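Local coordinates for Alr4995 protein (Nostoc sp., PDB 6LRF) that acts as a bifunctional enzyme, an arginine dihydrolase of the guanidine-modifying superfamily joined to an ornithine cyclodeaminase, at residues 528-540 with 552-564. Residues are numbered along the deposited sequence; the frame is centred on the assembly and turned at random.
Sequences VHDIEQNMMGTSL and GGHRHHLKVINTI
Glu532 reaches across to His557, whose ND1 donates a nearly straight hydrogen bond (3.0 Å, 175°) to Glu532 OE1; the oxygen lies in the ring plane, but the N-H arrives from above the carboxylate plane. From the opposite face of that plane Leu540 N also donates to OE1. Glu532 OE2 accepts from Thr538 OG1 at 2.8 Å and from a water that also donates to Gly553 O, at the N-cap of helix 554-567. These four donors hold the carboxylate in place, and His556 ND1, donating to Thr538 OG1 (2.9 Å), fixes that hydroxyl from the second shell.

CG anti to its backbone N (chi1 -159°) carries the His557 ring in between Val528 and Leu540, in CH-pi contact with both: Val528 CG1 over one face, Leu540 CD2 over the other, 3.6 Å from the ring centroid. The other methyl, Leu540 CD1, covers a face of His554, whose ND1 is hydrogen-bonded to Asp405 OD1.

Apolar packing centres on Val560, a knob among Val528, Ile531, Glu532 and Met536; its CG1 meets Ile531 CG2 at 3.6 Å.

With axes 9.5 Å apart at 105°, helical segments 528-536 and 554-564 cross nearly perpendicularly within the C-terminal Rossmann-fold region, where helix 524-536 directly follows parallel strand 519-523.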
loop_
_atom_site.group_PDB
_atom_site.type_symbol
_atom_site.label_atom_id
_atom_site.label_comp_id
_atom_site.label_asym_id
_atom_site.label_seq_id
_atom_site.Cartn_x
_atom_site.Cartn_y
_atom_site.Cartn_z
ATOM N N VAL B 528 -7.351 -11.506 24.575
ATOM C CA VAL B 528 -8.373 -10.581 25.064
ATOM C C VAL B 528 -9.452 -10.334 23.999
ATOM O O VAL B 528 -10.632 -10.321 24.316
ATOM C CB VAL B 528 -7.802 -9.215 25.504
ATOM C CG1 VAL B 528 -8.933 -8.310 25.992
ATOM C CG2 VAL B 528 -6.767 -9.383 26.618
ATOM N N HIS B 529 -9.051 -10.131 22.745
ATOM C CA HIS B 529 -10.012 -9.870 21.678
ATOM C C HIS B 529 -10.918 -11.066 21.416
ATOM O O HIS B 529 -12.109 -10.899 21.167
ATOM C CB HIS B 529 -9.287 -9.478 20.383
ATOM C CG HIS B 529 -8.767 -8.080 20.395
ATOM N ND1 HIS B 529 -9.477 -7.021 19.871
ATOM C CD2 HIS B 529 -7.628 -7.555 20.903
ATOM C CE1 HIS B 529 -8.782 -5.908 20.032
ATOM N NE2 HIS B 529 -7.659 -6.205 20.663
ATOM N N ASP B 530 -10.350 -12.267 21.449
ATOM C CA ASP B 530 -11.132 -13.479 21.244
ATOM C C ASP B 530 -12.166 -13.620 22.356
ATOM O O ASP B 530 -13.341 -13.907 22.104
ATOM C CB ASP B 530 -10.233 -14.707 21.212
ATOM C CG ASP B 530 -11.024 -16.018 21.234
ATOM O OD1 ASP B 530 -11.712 -16.332 20.227
ATOM O OD2 ASP B 530 -10.922 -16.749 22.243
ATOM N N ILE B 531 -11.727 -13.401 23.591
ATOM C CA ILE B 531 -12.635 -13.539 24.710
ATOM C C ILE B 531 -13.685 -12.425 24.649
ATOM O O ILE B 531 -14.858 -12.692 24.821
ATOM C CB ILE B 531 -11.877 -13.543 26.028
ATOM C CG1 ILE B 531 -11.007 -14.804 26.085
ATOM C CG2 ILE B 531 -12.848 -13.508 27.200
ATOM C CD1 ILE B 531 -10.079 -14.904 27.285
ATOM N N GLU B 532 -13.278 -11.196 24.333
ATOM C CA GLU B 532 -14.242 -10.100 24.213
ATOM C C GLU B 532 -15.310 -10.381 23.152
ATOM O O GLU B 532 -16.499 -10.169 23.389
ATOM C CB GLU B 532 -13.540 -8.782 23.886
ATOM C CG GLU B 532 -14.448 -7.566 24.027
ATOM C CD GLU B 532 -13.884 -6.315 23.362
ATOM O OE1 GLU B 532 -12.677 -6.270 23.028
ATOM O OE2 GLU B 532 -14.672 -5.375 23.148
ATOM N N GLN B 533 -14.885 -10.848 21.984
ATOM C CA GLN B 533 -15.818 -11.103 20.892
ATOM C C GLN B 533 -16.830 -12.162 21.290
ATOM O O GLN B 533 -17.998 -12.091 20.907
ATOM C CB GLN B 533 -15.078 -11.532 19.625
ATOM C CG GLN B 533 -15.919 -12.401 18.656
ATOM C CD GLN B 533 -15.091 -13.013 17.507
ATOM O OE1 GLN B 533 -14.775 -12.328 16.538
ATOM N NE2 GLN B 533 -14.747 -14.303 17.613
ATOM N N ASN B 534 -16.387 -13.134 22.076
ATOM C CA ASN B 534 -17.243 -14.256 22.420
ATOM C C ASN B 534 -18.126 -13.989 23.635
ATOM O O ASN B 534 -19.231 -14.504 23.715
ATOM C CB ASN B 534 -16.392 -15.513 22.634
ATOM C CG ASN B 534 -15.995 -16.159 21.320
ATOM O OD1 ASN B 534 -16.754 -16.948 20.765
ATOM N ND2 ASN B 534 -14.828 -15.789 20.792
HETATM N N MSE B 535 -17.646 -13.178 24.569
HETATM C CA MSE B 535 -18.431 -12.823 25.742
HETATM C C MSE B 535 -19.390 -11.671 25.461
HETATM O O MSE B 535 -20.531 -11.690 25.914
HETATM C CB MSE B 535 -17.530 -12.422 26.906
HETATM C CG MSE B 535 -16.817 -13.548 27.627
HETATM SE SE MSE B 535 -15.794 -12.793 29.126
HETATM C CE MSE B 535 -17.293 -12.038 30.117
HETATM N N MSE B 536 -18.914 -10.665 24.731
HETATM C CA MSE B 536 -19.640 -9.409 24.586
HETATM C C MSE B 536 -20.131 -9.144 23.168
HETATM O O MSE B 536 -20.870 -8.190 22.960
HETATM C CB MSE B 536 -18.772 -8.209 25.001
HETATM C CG MSE B 536 -17.863 -8.393 26.201
HETATM SE SE MSE B 536 -18.878 -8.249 27.841
HETATM C CE MSE B 536 -19.404 -6.398 27.749
ATOM N N GLY B 537 -19.701 -9.944 22.196
ATOM C CA GLY B 537 -20.010 -9.660 20.797
ATOM C C GLY B 537 -19.317 -8.421 20.235
ATOM O O GLY B 537 -19.763 -7.844 19.239
ATOM N N THR B 538 -18.227 -7.998 20.876
ATOM C CA THR B 538 -17.446 -6.846 20.407
ATOM C C THR B 538 -15.949 -7.117 20.414
ATOM O O THR B 538 -15.470 -8.064 21.029
ATOM C CB THR B 538 -17.694 -5.571 21.267
ATOM O OG1 THR B 538 -17.438 -5.851 22.655
ATOM C CG2 THR B 538 -19.125 -5.044 21.089
ATOM N N SER B 539 -15.202 -6.255 19.744
ATOM C CA SER B 539 -13.765 -6.410 19.675
ATOM C C SER B 539 -13.113 -5.042 19.511
ATOM O O SER B 539 -13.243 -4.434 18.447
ATOM C CB SER B 539 -13.398 -7.340 18.518
ATOM O OG SER B 539 -12.002 -7.546 18.460
ATOM N N LEU B 540 -12.427 -4.573 20.561
ATOM C CA LEU B 540 -11.867 -3.216 20.624
ATOM C C LEU B 540 -11.301 -2.756 19.287
ATOM O O LEU B 540 -10.378 -3.375 18.754
ATOM C CB LEU B 540 -10.771 -3.132 21.685
ATOM C CG LEU B 540 -10.095 -1.768 21.822
ATOM C CD1 LEU B 540 -11.120 -0.681 22.086
ATOM C CD2 LEU B 540 -9.049 -1.787 22.929
ATOM N N GLY B 552 -14.292 4.080 20.471
ATOM C CA GLY B 552 -14.831 3.643 21.751
ATOM C C GLY B 552 -14.513 2.184 22.039
ATOM O O GLY B 552 -13.552 1.633 21.493
ATOM N N GLY B 553 -15.317 1.563 22.901
ATOM C CA GLY B 553 -15.205 0.138 23.169
ATOM C C GLY B 553 -14.225 -0.250 24.273
ATOM O O GLY B 553 -14.033 -1.446 24.548
ATOM N N HIS B 554 -13.605 0.739 24.919
ATOM C CA HIS B 554 -12.586 0.424 25.917
ATOM C C HIS B 554 -13.206 -0.266 27.131
ATOM O O HIS B 554 -12.610 -1.172 27.703
ATOM C CB HIS B 554 -11.815 1.684 26.318
ATOM C CG HIS B 554 -10.770 2.093 25.321
ATOM N ND1 HIS B 554 -9.428 1.829 25.493
ATOM C CD2 HIS B 554 -10.873 2.738 24.132
ATOM C CE1 HIS B 554 -8.748 2.295 24.459
ATOM N NE2 HIS B 554 -9.602 2.852 23.619
ATOM N N ARG B 555 -14.425 0.131 27.495
ATOM C CA ARG B 555 -15.117 -0.458 28.638
ATOM C C ARG B 555 -15.268 -1.984 28.512
ATOM O O ARG B 555 -14.918 -2.722 29.437
ATOM C CB ARG B 555 -16.496 0.214 28.829
ATOM C CG ARG B 555 -16.423 1.633 29.441
ATOM C CD ARG B 555 -17.810 2.269 29.577
ATOM N NE ARG B 555 -18.714 1.466 30.401
ATOM C CZ ARG B 555 -18.829 1.598 31.720
ATOM N NH1 ARG B 555 -18.096 2.500 32.366
ATOM N NH2 ARG B 555 -19.680 0.842 32.399
ATOM N N HIS B 556 -15.773 -2.460 27.375
ATOM C CA HIS B 556 -15.915 -3.892 27.155
ATOM C C HIS B 556 -14.559 -4.597 27.228
ATOM O O HIS B 556 -14.446 -5.705 27.765
ATOM C CB HIS B 556 -16.582 -4.177 25.802
ATOM C CG HIS B 556 -18.071 -3.988 25.806
ATOM N ND1 HIS B 556 -18.880 -4.410 24.769
ATOM C CD2 HIS B 556 -18.898 -3.422 26.719
ATOM C CE1 HIS B 556 -20.138 -4.119 25.049
ATOM N NE2 HIS B 556 -20.179 -3.525 26.228
ATOM N N HIS B 557 -13.534 -3.950 26.680
ATOM C CA HIS B 557 -12.181 -4.511 26.648
ATOM C C HIS B 557 -11.559 -4.656 28.046
ATOM O O HIS B 557 -11.068 -5.724 28.422
ATOM C CB HIS B 557 -11.296 -3.629 25.780
ATOM C CG HIS B 557 -10.072 -4.318 25.268
ATOM N ND1 HIS B 557 -10.120 -5.326 24.321
ATOM C CD2 HIS B 557 -8.763 -4.143 25.569
ATOM C CE1 HIS B 557 -8.891 -5.736 24.058
ATOM N NE2 HIS B 557 -8.050 -5.037 24.801
ATOM N N LEU B 558 -11.581 -3.563 28.801
ATOM C CA LEU B 558 -11.098 -3.540 30.179
ATOM C C LEU B 558 -11.922 -4.451 31.086
ATOM O O LEU B 558 -11.365 -5.084 31.989
ATOM C CB LEU B 558 -11.121 -2.107 30.725
ATOM C CG LEU B 558 -9.811 -1.333 30.589
ATOM C CD1 LEU B 558 -8.760 -1.917 31.543
ATOM C CD2 LEU B 558 -9.310 -1.366 29.149
ATOM N N LYS B 559 -13.239 -4.512 30.853
ATOM C CA LYS B 559 -14.091 -5.423 31.622
ATOM C C LYS B 559 -13.634 -6.853 31.473
ATOM O O LYS B 559 -13.584 -7.607 32.443
ATOM C CB LYS B 559 -15.558 -5.325 31.190
ATOM C CG LYS B 559 -16.404 -6.482 31.696
ATOM C CD LYS B 559 -17.902 -6.200 31.581
ATOM C CE LYS B 559 -18.709 -7.216 32.386
ATOM N NZ LYS B 559 -20.102 -6.740 32.652
ATOM N N VAL B 560 -13.314 -7.242 30.245
ATOM C CA VAL B 560 -12.886 -8.605 30.001
ATOM C C VAL B 560 -11.572 -8.885 30.723
ATOM O O VAL B 560 -11.399 -9.942 31.331
ATOM C CB VAL B 560 -12.727 -8.888 28.487
ATOM C CG1 VAL B 560 -11.940 -10.183 28.251
ATOM C CG2 VAL B 560 -14.101 -8.941 27.811
ATOM N N ILE B 561 -10.647 -7.932 30.660
ATOM C CA ILE B 561 -9.341 -8.125 31.278
ATOM C C ILE B 561 -9.508 -8.256 32.784
ATOM O O ILE B 561 -8.990 -9.194 33.397
ATOM C CB ILE B 561 -8.382 -6.981 30.934
ATOM C CG1 ILE B 561 -8.007 -7.083 29.440
ATOM C CG2 ILE B 561 -7.136 -7.039 31.833
ATOM C CD1 ILE B 561 -7.179 -5.910 28.914
ATOM N N ASN B 562 -10.257 -7.331 33.373
ATOM C CA ASN B 562 -10.546 -7.388 34.803
ATOM C C ASN B 562 -11.242 -8.687 35.244
ATOM O O ASN B 562 -10.940 -9.249 36.291
ATOM C CB ASN B 562 -11.412 -6.195 35.211
ATOM C CG ASN B 562 -11.401 -5.983 36.693
ATOM O OD1 ASN B 562 -10.340 -5.739 37.270
ATOM N ND2 ASN B 562 -12.572 -6.084 37.334
ATOM N N THR B 563 -12.179 -9.164 34.439
ATOM C CA THR B 563 -12.910 -10.383 34.777
ATOM C C THR B 563 -11.994 -11.611 34.776
ATOM O O THR B 563 -12.059 -12.454 35.678
ATOM C CB THR B 563 -14.095 -10.582 33.803
ATOM O OG1 THR B 563 -14.987 -9.470 33.929
ATOM C CG2 THR B 563 -14.850 -11.859 34.103
ATOM N N ILE B 564 -11.136 -11.728 33.766
ATOM C CA ILE B 564 -10.209 -12.860 33.726
ATOM C C ILE B 564 -9.212 -12.772 34.892
ATOM O O ILE B 564 -8.919 -13.778 35.529
ATOM C CB ILE B 564 -9.446 -12.945 32.373
ATOM C CG1 ILE B 564 -10.434 -12.982 31.194
ATOM C CG2 ILE B 564 -8.573 -14.202 32.324
ATOM C CD1 ILE B 564 -11.485 -14.095 31.296
HETATM O O HOH W 1 -14.774 -2.985 22.215
#